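Local coordinates for protein galactose-1-phosphate uridylyltransferase (Pyrobaculum aerophilum str. IM2, PDB 6K9Z) that probably transfers a uridylyl group between UDP-glucose and galactose 1-phosphate, and binds zinc and iron ions as well as UDP, at residues N118-N127 / P139-P150; R210-L218 / L251-P259. The protein carries 1 engineered substitution. All coordinates share one frame; numbering follows the deposited sequence.

How the contacts relate
From the N terminus, the chain first meets itself in contact 1, where residues 118-127 pair with 139-150 and close a short hairpin loop of eleven residues. Contact 2 begins only after that is complete: residues 210-218 return to 251-259 across a longer excursion that includes helix 220-240. The two are therefore in series, neither nested nor crossed. They are nevertheless neighbours in space, because strand 121-128 of the first lies beside strand 247-252 of the second in one antiparallel sheet. Where they touch, Y121 OH and Q253 O, 2.6 Å apart, probably share a hydrogen bond, linking the N-terminal and C-terminal family regions.

Contact 1 (N118-N127 / P139-P150); sequences NAAYFLFFRN and PFSQIYILPVVP. Engineered in segment 139-150: F140 (natural residue His). With UDP (uridine-5'-diphosphate), chain G.
F125 turns the edge of its ring onto the face of Y144 in a T-shaped stack, with centroids 5.0 Å apart and planes at 71°. With chi1 at 65°, CG of F125 sits between its backbone N and carbonyl carbon, which also brings one ring face over Q142 CB. On the reverse face of the sheet, I143 CG2 lies over one face of the F122 ring in a CH-pi contact, 3.8 Å from its centroid, while the S141 hydroxyl lies at the edge of F124 and bonds to E82. A119 CB and I145 CG2 are tightly packed at 3.4 Å. Back on the face of F125 and Y144, P150 CD sits 3.5 Å from the centroid of the Y121 ring, over its face.

A classic beta bulge follows: A120 N and Y121 N both donate to L146 O, at 2.8 and 3.2 Å. The termini of the contact are looser. N118 is exposed, and at the far end, beyond the F125-Q142 pair, a water donates to both N127 O and F140 O. F140 is an engineered residue, replacing the histidine predicted to carry the UMP intermediate. Y144 OH donates to UDP O2B over 2.7 Å, the phosphate oxygen lying at the ring's edge; N50 and R51 also bind the nucleotide. The arrangement is an antiparallel beta hairpin whose second strand forms one wall of the UDP pocket.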
loop_
_atom_site.group_PDB
_atom_site.type_symbol
_atom_site.label_atom_id
_atom_site.label_comp_id
_atom_site.label_asym_id
_atom_site.label_seq_id
_atom_site.Cartn_x
_atom_site.Cartn_y
_atom_site.Cartn_z
ATOM N N ASN A 118 -3.188 -8.477 26.684
ATOM C CA ASN A 118 -2.951 -7.201 25.944
ATOM C C ASN A 118 -2.771 -7.436 24.440
ATOM O O ASN A 118 -2.613 -6.404 23.690
ATOM C CB ASN A 118 -1.737 -6.452 26.498
ATOM C CG ASN A 118 -2.029 -5.876 27.866
ATOM O OD1 ASN A 118 -1.373 -6.201 28.858
ATOM N ND2 ASN A 118 -3.044 -5.036 27.930
ATOM N N ALA A 119 -2.751 -8.689 23.964
ATOM C CA ALA A 119 -2.397 -8.939 22.548
ATOM C C ALA A 119 -3.685 -9.178 21.750
ATOM O O ALA A 119 -4.284 -10.268 21.883
ATOM C CB ALA A 119 -1.432 -10.093 22.465
ATOM N N ALA A 120 -4.087 -8.246 20.910
ATOM C CA ALA A 120 -5.250 -8.397 20.003
ATOM C C ALA A 120 -4.896 -9.204 18.749
ATOM O O ALA A 120 -5.782 -9.852 18.140
ATOM C CB ALA A 120 -5.793 -7.042 19.624
ATOM N N TYR A 121 -3.637 -9.172 18.315
ATOM C CA TYR A 121 -3.266 -9.708 16.985
ATOM C C TYR A 121 -1.812 -10.174 16.983
ATOM O O TYR A 121 -0.929 -9.507 17.544
ATOM C CB TYR A 121 -3.550 -8.682 15.874
ATOM C CG TYR A 121 -3.750 -9.397 14.574
ATOM C CD1 TYR A 121 -4.984 -9.910 14.230
ATOM C CD2 TYR A 121 -2.669 -9.603 13.707
ATOM C CE1 TYR A 121 -5.157 -10.614 13.053
ATOM C CE2 TYR A 121 -2.833 -10.324 12.533
ATOM C CZ TYR A 121 -4.063 -10.861 12.236
ATOM O OH TYR A 121 -4.277 -11.565 11.095
ATOM N N PHE A 122 -1.586 -11.285 16.295
ATOM C CA PHE A 122 -0.242 -11.830 16.038
ATOM C C PHE A 122 -0.027 -11.702 14.530
ATOM O O PHE A 122 -0.637 -12.479 13.768
ATOM C CB PHE A 122 -0.152 -13.257 16.572
ATOM C CG PHE A 122 1.221 -13.883 16.473
ATOM C CD1 PHE A 122 1.639 -14.466 15.283
ATOM C CD2 PHE A 122 2.026 -13.989 17.604
ATOM C CE1 PHE A 122 2.870 -15.118 15.220
ATOM C CE2 PHE A 122 3.231 -14.674 17.542
ATOM C CZ PHE A 122 3.638 -15.273 16.347
ATOM N N LEU A 123 0.821 -10.760 14.106
ATOM C CA LEU A 123 1.086 -10.510 12.677
ATOM C C LEU A 123 2.484 -11.067 12.333
ATOM O O LEU A 123 3.498 -10.463 12.764
ATOM C CB LEU A 123 1.037 -9.017 12.352
ATOM C CG LEU A 123 1.313 -8.688 10.874
ATOM C CD1 LEU A 123 0.166 -9.177 9.981
ATOM C CD2 LEU A 123 1.512 -7.195 10.679
ATOM N N PHE A 124 2.537 -12.137 11.541
ATOM C CA PHE A 124 3.791 -12.723 10.999
ATOM C C PHE A 124 3.958 -12.258 9.549
ATOM O O PHE A 124 2.998 -12.427 8.762
ATOM C CB PHE A 124 3.682 -14.245 11.096
ATOM C CG PHE A 124 4.826 -15.000 10.501
ATOM C CD1 PHE A 124 6.095 -14.818 10.962
ATOM C CD2 PHE A 124 4.618 -15.997 9.564
ATOM C CE1 PHE A 124 7.162 -15.479 10.409
ATOM C CE2 PHE A 124 5.692 -16.712 9.034
ATOM C CZ PHE A 124 6.973 -16.438 9.453
ATOM N N PHE A 125 5.114 -11.712 9.191
ATOM C CA PHE A 125 5.354 -11.250 7.810
ATOM C C PHE A 125 6.822 -11.412 7.466
ATOM O O PHE A 125 7.642 -11.595 8.356
ATOM C CB PHE A 125 4.853 -9.827 7.561
ATOM C CG PHE A 125 5.547 -8.755 8.334
ATOM C CD1 PHE A 125 5.180 -8.490 9.643
ATOM C CD2 PHE A 125 6.587 -8.035 7.762
ATOM C CE1 PHE A 125 5.794 -7.467 10.347
ATOM C CE2 PHE A 125 7.230 -7.043 8.474
ATOM C CZ PHE A 125 6.848 -6.757 9.771
ATOM N N ARG A 126 7.098 -11.383 6.155
ATOM C CA ARG A 126 8.466 -11.549 5.683
ATOM C C ARG A 126 8.633 -10.607 4.507
ATOM O O ARG A 126 7.837 -10.677 3.589
ATOM C CB ARG A 126 8.737 -13.006 5.332
ATOM C CG ARG A 126 10.211 -13.324 5.053
ATOM C CD ARG A 126 10.405 -14.821 4.694
ATOM N NE ARG A 126 11.763 -15.250 4.946
ATOM C CZ ARG A 126 12.806 -15.060 4.115
ATOM N NH1 ARG A 126 12.638 -14.465 2.934
ATOM N NH2 ARG A 126 14.036 -15.384 4.502
ATOM N N ASN A 127 9.694 -9.806 4.539
ATOM C CA ASN A 127 10.095 -8.987 3.371
ATOM C C ASN A 127 11.371 -9.594 2.798
ATOM O O ASN A 127 12.277 -9.892 3.579
ATOM C CB ASN A 127 10.341 -7.529 3.755
ATOM C CG ASN A 127 9.086 -6.892 4.301
ATOM O OD1 ASN A 127 8.029 -7.020 3.678
ATOM N ND2 ASN A 127 9.216 -6.182 5.424
ATOM N N PRO A 139 18.704 -14.547 6.413
ATOM C CA PRO A 139 17.297 -14.913 6.309
ATOM C C PRO A 139 16.582 -14.661 7.636
ATOM O O PRO A 139 16.981 -15.201 8.661
ATOM C CB PRO A 139 17.299 -16.414 6.032
ATOM C CG PRO A 139 18.612 -16.638 5.367
ATOM C CD PRO A 139 19.561 -15.705 6.095
ATOM N N PHE A 140 15.515 -13.879 7.574
ATOM C CA PHE A 140 14.692 -13.566 8.769
ATOM C C PHE A 140 13.295 -13.147 8.317
ATOM O O PHE A 140 13.080 -12.652 7.184
ATOM C CB PHE A 140 15.321 -12.497 9.665
ATOM C CG PHE A 140 15.211 -11.101 9.120
ATOM C CD1 PHE A 140 16.128 -10.647 8.193
ATOM C CD2 PHE A 140 14.187 -10.258 9.498
ATOM C CE1 PHE A 140 16.028 -9.373 7.661
ATOM C CE2 PHE A 140 14.077 -8.982 8.957
ATOM C CZ PHE A 140 14.989 -8.549 8.034
ATOM N N SER A 141 12.397 -13.256 9.276
ATOM C CA SER A 141 11.012 -12.747 9.194
ATOM C C SER A 141 10.705 -11.960 10.488
ATOM O O SER A 141 11.548 -11.887 11.361
ATOM C CB SER A 141 10.050 -13.895 8.887
ATOM O OG SER A 141 10.366 -15.080 9.578
ATOM N N GLN A 142 9.493 -11.455 10.606
ATOM C CA GLN A 142 9.134 -10.531 11.687
ATOM C C GLN A 142 7.792 -10.967 12.264
ATOM O O GLN A 142 6.937 -11.461 11.535
ATOM C CB GLN A 142 9.116 -9.072 11.195
ATOM C CG GLN A 142 10.501 -8.516 10.814
ATOM C CD GLN A 142 10.458 -7.029 10.598
ATOM O OE1 GLN A 142 10.223 -6.215 11.520
ATOM N NE2 GLN A 142 10.698 -6.659 9.365
ATOM N N ILE A 143 7.639 -10.708 13.554
ATOM C CA ILE A 143 6.327 -10.784 14.239
ATOM C C ILE A 143 6.041 -9.445 14.938
ATOM O O ILE A 143 6.908 -8.969 15.686
ATOM C CB ILE A 143 6.335 -11.919 15.273
ATOM C CG1 ILE A 143 6.559 -13.304 14.649
ATOM C CG2 ILE A 143 5.018 -11.876 16.047
ATOM C CD1 ILE A 143 7.133 -14.329 15.603
ATOM N N TYR A 144 4.844 -8.895 14.745
ATOM C CA TYR A 144 4.324 -7.819 15.605
ATOM C C TYR A 144 3.184 -8.437 16.392
ATOM O O TYR A 144 2.237 -8.974 15.773
ATOM C CB TYR A 144 3.800 -6.630 14.819
ATOM C CG TYR A 144 4.764 -5.817 13.988
ATOM C CD1 TYR A 144 6.144 -5.820 14.184
ATOM C CD2 TYR A 144 4.251 -4.993 12.981
ATOM C CE1 TYR A 144 6.982 -5.034 13.413
ATOM C CE2 TYR A 144 5.085 -4.194 12.217
ATOM C CZ TYR A 144 6.451 -4.211 12.433
ATOM O OH TYR A 144 7.301 -3.466 11.686
ATOM N N ILE A 145 3.272 -8.377 17.702
ATOM C CA ILE A 145 2.145 -8.703 18.610
ATOM C C ILE A 145 1.549 -7.347 18.986
ATOM O O ILE A 145 2.252 -6.538 19.587
ATOM C CB ILE A 145 2.655 -9.502 19.832
ATOM C CG1 ILE A 145 3.299 -10.819 19.377
ATOM C CG2 ILE A 145 1.516 -9.777 20.767
ATOM C CD1 ILE A 145 3.950 -11.641 20.433
ATOM N N LEU A 146 0.330 -7.108 18.549
ATOM C CA LEU A 146 -0.266 -5.767 18.548
ATOM C C LEU A 146 -1.489 -5.674 19.445
ATOM O O LEU A 146 -2.250 -6.640 19.589
ATOM C CB LEU A 146 -0.682 -5.434 17.120
ATOM C CG LEU A 146 0.436 -5.417 16.075
ATOM C CD1 LEU A 146 -0.182 -5.561 14.698
ATOM C CD2 LEU A 146 1.251 -4.162 16.231
ATOM N N PRO A 147 -1.792 -4.451 19.909
ATOM C CA PRO A 147 -3.003 -4.190 20.671
ATOM C C PRO A 147 -4.238 -3.897 19.807
ATOM O O PRO A 147 -5.269 -3.623 20.406
ATOM C CB PRO A 147 -2.611 -2.937 21.479
ATOM C CG PRO A 147 -1.720 -2.186 20.517
ATOM C CD PRO A 147 -0.956 -3.244 19.762
ATOM N N VAL A 148 -4.081 -3.894 18.476
ATOM C CA VAL A 148 -5.114 -3.543 17.468
ATOM C C VAL A 148 -5.058 -4.624 16.410
ATOM O O VAL A 148 -4.000 -5.283 16.229
ATOM C CB VAL A 148 -4.874 -2.153 16.838
ATOM C CG1 VAL A 148 -5.159 -1.022 17.793
ATOM C CG2 VAL A 148 -3.492 -2.048 16.275
ATOM N N VAL A 149 -6.147 -4.789 15.700
ATOM C CA VAL A 149 -6.197 -5.667 14.512
ATOM C C VAL A 149 -5.709 -4.855 13.323
ATOM O O VAL A 149 -6.152 -3.723 13.082
ATOM C CB VAL A 149 -7.607 -6.208 14.264
ATOM C CG1 VAL A 149 -7.670 -7.026 12.997
ATOM C CG2 VAL A 149 -8.101 -7.000 15.456
ATOM N N PRO A 150 -4.749 -5.367 12.569
ATOM C CA PRO A 150 -4.321 -4.645 11.369
ATOM C C PRO A 150 -5.474 -4.291 10.427
ATOM O O PRO A 150 -6.346 -5.142 10.167
ATOM C CB PRO A 150 -3.401 -5.653 10.714
ATOM C CG PRO A 150 -2.835 -6.471 11.859
ATOM C CD PRO A 150 -4.011 -6.617 12.814
HETATM N N1 UDP G . 16.893 -5.350 13.290
HETATM C C2 UDP G . 17.202 -5.712 14.608
HETATM N N3 UDP G . 18.432 -5.570 15.089
HETATM C C4 UDP G . 19.367 -5.042 14.328
HETATM C C5 UDP G . 19.114 -4.644 13.044
HETATM C C6 UDP G . 17.841 -4.807 12.557
HETATM O O2 UDP G . 16.408 -6.203 15.357
HETATM O O4 UDP G . 20.497 -4.916 14.766
HETATM C "C1'" UDP G . 15.564 -5.424 12.717
HETATM C "C2'" UDP G . 15.276 -3.947 12.447
HETATM O "O2'" UDP G . 15.133 -3.078 13.549
HETATM C "C3'" UDP G . 14.033 -3.994 11.614
HETATM C "C4'" UDP G . 14.283 -5.171 10.775
HETATM O "O4'" UDP G . 15.390 -5.858 11.375
HETATM O "O3'" UDP G . 12.849 -4.103 12.327
HETATM C "C5'" UDP G . 14.482 -4.418 9.473
HETATM O "O5'" UDP G . 13.277 -3.722 9.060
HETATM P PA UDP G . 12.523 -2.343 9.561
HETATM O O1A UDP G . 13.479 -1.252 9.992
HETATM O O2A UDP G . 11.820 -1.865 8.331
HETATM O O3A UDP G . 11.478 -2.811 10.725
HETATM P PB UDP G . 10.671 -2.088 11.841
HETATM O O1B UDP G . 11.726 -1.577 12.607
HETATM O O2B UDP G . 9.828 -3.084 12.520
HETATM O O3B UDP G . 9.947 -1.036 11.235
HETATM O O HOH W 1 11.367 -9.834 6.896
HETATM O O HOH W 2 13.829 -11.738 4.788
#

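Contact 2 (R210-L218 / L251-P259); sequences RHRSLLTEL and LHQAPLPRP. With ZN (zinc ion), chain D; FE (Fe (III) ion), chain E.
S213 and A254 join the two segments through their backbones, A254 N donating to S213 O over 2.9 Å in a nearly straight bond of 166°. Two residues after S213, L215 N donates to the side-chain oxygen OE1 of Q253, the residue before A254, also at 2.9 Å, approaching from 29° outside the amide plane. CG of Q253 sits between its backbone N and carbonyl carbon (chi1 67°), and the chain runs extended beyond it to bring OE1 to that N-H.

Between these bonds L214 fills the bend of 254-259 with its two methyl branches. L214 CD2 rests against A254, 3.4 Å from A254 O, and L214 CD1 lies 3.7 Å from P259 CD. The cis peptide before P257 lies in this bend, and L215 CB makes a looser apolar contact with L251 CD2.

The 210-218 segment links strand 202-208 to helix 220-240, while 251-259 runs out from strand 247-252, so the contact ties together two loops that leave the ends of interior strands of the long antiparallel sheet of the half-barrel. E217, on the 3-10 turn 215-217, holds the first loop in shape: its OE1 accepts from S213 N at 2.7 Å and from L214 N at 2.8 Å. The hydroxyl of S213 is bonded to T260 N. Q110 of helix 96-114 is the main polar partner of the Q253 side chain, whose NE2 also reaches F122 O in the neighbouring strand.

Metals lie beyond this shell on both segments. H211 ND1 binds the zinc ion at 2.1 Å with C170, C173 and H264. H252 ND1 binds the iron ion at 2.2 Å, joined by E156, H266, E268 and a water, and its NE2 bonds to G288 O of the second subunit.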
loop_
_atom_site.group_PDB
_atom_site.type_symbol
_atom_site.label_atom_id
_atom_site.label_comp_id
_atom_site.label_asym_id
_atom_site.label_seq_id
_atom_site.Cartn_x
_atom_site.Cartn_y
_atom_site.Cartn_z
ATOM N N ARG A 210 -8.519 -27.755 5.220
ATOM C CA ARG A 210 -9.405 -27.778 6.399
ATOM C C ARG A 210 -9.589 -26.344 6.877
ATOM O O ARG A 210 -8.635 -25.580 6.781
ATOM C CB ARG A 210 -8.876 -28.730 7.476
ATOM C CG ARG A 210 -9.236 -30.179 7.183
ATOM C CD ARG A 210 -8.794 -31.060 8.336
ATOM N NE ARG A 210 -7.364 -31.241 8.113
ATOM C CZ ARG A 210 -6.578 -32.112 8.739
ATOM N NH1 ARG A 210 -5.299 -32.179 8.402
ATOM N NH2 ARG A 210 -7.071 -32.893 9.692
ATOM N N HIS A 211 -10.794 -26.008 7.309
ATOM C CA HIS A 211 -11.050 -24.658 7.887
ATOM C C HIS A 211 -10.219 -24.537 9.158
ATOM O O HIS A 211 -10.496 -25.249 10.154
ATOM C CB HIS A 211 -12.533 -24.415 8.171
ATOM C CG HIS A 211 -12.798 -23.038 8.700
ATOM N ND1 HIS A 211 -13.115 -21.951 7.863
ATOM C CD2 HIS A 211 -12.756 -22.566 9.975
ATOM C CE1 HIS A 211 -13.325 -20.886 8.661
ATOM N NE2 HIS A 211 -13.095 -21.236 9.946
ATOM N N ARG A 212 -9.206 -23.673 9.122
ATOM C CA ARG A 212 -8.421 -23.276 10.304
ATOM C C ARG A 212 -8.375 -21.755 10.298
ATOM O O ARG A 212 -8.217 -21.201 9.187
ATOM C CB ARG A 212 -7.003 -23.793 10.164
ATOM C CG ARG A 212 -6.900 -25.301 9.933
ATOM C CD ARG A 212 -7.304 -26.077 11.110
ATOM N NE ARG A 212 -6.902 -27.490 10.987
ATOM C CZ ARG A 212 -7.386 -28.452 11.749
ATOM N NH1 ARG A 212 -8.335 -28.172 12.621
ATOM N NH2 ARG A 212 -6.979 -29.699 11.616
ATOM N N SER A 213 -8.474 -21.124 11.458
ATOM C CA SER A 213 -8.389 -19.642 11.530
ATOM C C SER A 213 -7.183 -19.136 12.322
ATOM O O SER A 213 -6.874 -17.913 12.172
ATOM C CB SER A 213 -9.683 -19.071 12.082
ATOM O OG SER A 213 -10.042 -19.695 13.287
ATOM N N LEU A 214 -6.543 -19.963 13.154
ATOM C CA LEU A 214 -5.319 -19.583 13.891
ATOM C C LEU A 214 -4.214 -20.551 13.508
ATOM O O LEU A 214 -4.460 -21.742 13.387
ATOM C CB LEU A 214 -5.507 -19.587 15.413
ATOM C CG LEU A 214 -6.487 -18.585 16.000
ATOM C CD1 LEU A 214 -6.691 -18.922 17.483
ATOM C CD2 LEU A 214 -6.050 -17.147 15.810
ATOM N N LEU A 215 -2.992 -20.020 13.384
ATOM C CA LEU A 215 -1.791 -20.837 13.120
ATOM C C LEU A 215 -1.685 -21.940 14.179
ATOM O O LEU A 215 -1.134 -23.024 13.906
ATOM C CB LEU A 215 -0.573 -19.899 13.147
ATOM C CG LEU A 215 0.768 -20.538 12.786
ATOM C CD1 LEU A 215 0.825 -20.890 11.314
ATOM C CD2 LEU A 215 1.899 -19.599 13.157
ATOM N N THR A 216 -2.113 -21.640 15.395
ATOM C CA THR A 216 -1.976 -22.559 16.552
ATOM C C THR A 216 -2.967 -23.720 16.467
ATOM O O THR A 216 -2.775 -24.675 17.240
ATOM C CB THR A 216 -2.113 -21.770 17.856
ATOM O OG1 THR A 216 -3.293 -20.986 17.751
ATOM C CG2 THR A 216 -0.927 -20.845 18.052
ATOM N N GLU A 217 -3.923 -23.692 15.556
ATOM C CA GLU A 217 -4.838 -24.832 15.342
ATOM C C GLU A 217 -4.179 -25.875 14.462
ATOM O O GLU A 217 -4.739 -26.995 14.387
ATOM C CB GLU A 217 -6.113 -24.425 14.642
ATOM C CG GLU A 217 -7.078 -23.631 15.492
ATOM C CD GLU A 217 -8.232 -23.191 14.621
ATOM O OE1 GLU A 217 -8.011 -22.322 13.787
ATOM O OE2 GLU A 217 -9.326 -23.811 14.697
ATOM N N LEU A 218 -3.055 -25.574 13.817
ATOM C CA LEU A 218 -2.530 -26.505 12.788
ATOM C C LEU A 218 -1.888 -27.738 13.439
ATOM O O LEU A 218 -1.105 -27.620 14.383
ATOM C CB LEU A 218 -1.532 -25.820 11.839
ATOM C CG LEU A 218 -2.049 -24.673 10.985
ATOM C CD1 LEU A 218 -0.865 -24.123 10.208
ATOM C CD2 LEU A 218 -3.144 -25.119 10.070
ATOM N N LEU A 251 0.875 -13.440 6.820
ATOM C CA LEU A 251 -0.114 -14.397 7.362
ATOM C C LEU A 251 -1.368 -13.632 7.782
ATOM O O LEU A 251 -1.294 -12.843 8.722
ATOM C CB LEU A 251 0.474 -15.131 8.559
ATOM C CG LEU A 251 -0.505 -16.048 9.310
ATOM C CD1 LEU A 251 -1.165 -17.007 8.321
ATOM C CD2 LEU A 251 0.222 -16.805 10.422
ATOM N N HIS A 252 -2.475 -13.885 7.122
ATOM C CA HIS A 252 -3.813 -13.344 7.464
ATOM C C HIS A 252 -4.485 -14.433 8.300
ATOM O O HIS A 252 -4.801 -15.486 7.729
ATOM C CB HIS A 252 -4.566 -13.032 6.179
ATOM C CG HIS A 252 -4.108 -11.775 5.536
ATOM N ND1 HIS A 252 -4.681 -11.301 4.367
ATOM C CD2 HIS A 252 -3.209 -10.859 5.953
ATOM C CE1 HIS A 252 -4.106 -10.141 4.071
ATOM N NE2 HIS A 252 -3.189 -9.826 4.999
ATOM N N GLN A 253 -4.663 -14.166 9.594
ATOM C CA GLN A 253 -5.365 -15.119 10.481
ATOM C C GLN A 253 -6.360 -14.347 11.338
ATOM O O GLN A 253 -6.391 -13.116 11.353
ATOM C CB GLN A 253 -4.355 -15.936 11.269
ATOM C CG GLN A 253 -3.546 -15.143 12.271
ATOM C CD GLN A 253 -2.690 -16.035 13.140
ATOM O OE1 GLN A 253 -3.107 -17.115 13.522
ATOM N NE2 GLN A 253 -1.497 -15.586 13.488
ATOM N N ALA A 254 -7.144 -15.066 12.098
ATOM C CA ALA A 254 -8.024 -14.458 13.095
ATOM C C ALA A 254 -7.233 -13.657 14.123
ATOM O O ALA A 254 -6.087 -13.951 14.512
ATOM C CB ALA A 254 -8.823 -15.512 13.797
ATOM N N PRO A 255 -7.927 -12.680 14.729
ATOM C CA PRO A 255 -7.388 -12.061 15.925
ATOM C C PRO A 255 -7.207 -13.101 17.032
ATOM O O PRO A 255 -7.907 -14.131 17.022
ATOM C CB PRO A 255 -8.396 -11.010 16.330
ATOM C CG PRO A 255 -9.284 -10.873 15.091
ATOM C CD PRO A 255 -9.306 -12.247 14.425
ATOM N N LEU A 256 -6.368 -12.763 18.011
ATOM C CA LEU A 256 -6.214 -13.582 19.229
ATOM C C LEU A 256 -7.427 -13.337 20.105
ATOM O O LEU A 256 -7.981 -12.236 20.123
ATOM C CB LEU A 256 -4.914 -13.197 19.924
ATOM C CG LEU A 256 -3.688 -13.282 19.027
ATOM C CD1 LEU A 256 -2.435 -13.107 19.853
ATOM C CD2 LEU A 256 -3.637 -14.590 18.240
ATOM N N PRO A 257 -7.816 -14.308 20.951
ATOM C CA PRO A 257 -7.144 -15.607 21.062
ATOM C C PRO A 257 -7.977 -16.784 20.538
ATOM O O PRO A 257 -7.545 -17.924 20.802
ATOM C CB PRO A 257 -7.052 -15.781 22.584
ATOM C CG PRO A 257 -8.354 -15.179 23.044
ATOM C CD PRO A 257 -8.734 -14.084 22.061
ATOM N N ARG A 258 -9.106 -16.523 19.868
ATOM C CA ARG A 258 -10.091 -17.621 19.620
ATOM C C ARG A 258 -10.364 -17.865 18.142
ATOM O O ARG A 258 -10.552 -16.937 17.327
ATOM C CB ARG A 258 -11.367 -17.472 20.444
ATOM C CG ARG A 258 -12.385 -16.455 19.986
ATOM C CD ARG A 258 -13.541 -16.373 20.993
ATOM N NE ARG A 258 -13.095 -15.979 22.338
ATOM C CZ ARG A 258 -12.764 -14.741 22.682
ATOM N NH1 ARG A 258 -12.868 -13.771 21.801
ATOM N NH2 ARG A 258 -12.352 -14.446 23.895
ATOM N N PRO A 259 -10.394 -19.162 17.772
ATOM C CA PRO A 259 -10.835 -19.563 16.453
ATOM C C PRO A 259 -12.152 -18.883 16.036
ATOM O O PRO A 259 -13.045 -18.625 16.884
ATOM C CB PRO A 259 -10.966 -21.075 16.541
ATOM C CG PRO A 259 -9.958 -21.469 17.610
ATOM C CD PRO A 259 -9.953 -20.304 18.579
HETATM ZN ZN ZN D . -13.152 -21.714 5.800
HETATM FE FE FE E . -6.276 -12.027 2.969
HETATM O O HOH W 3 -7.758 -12.322 1.321
#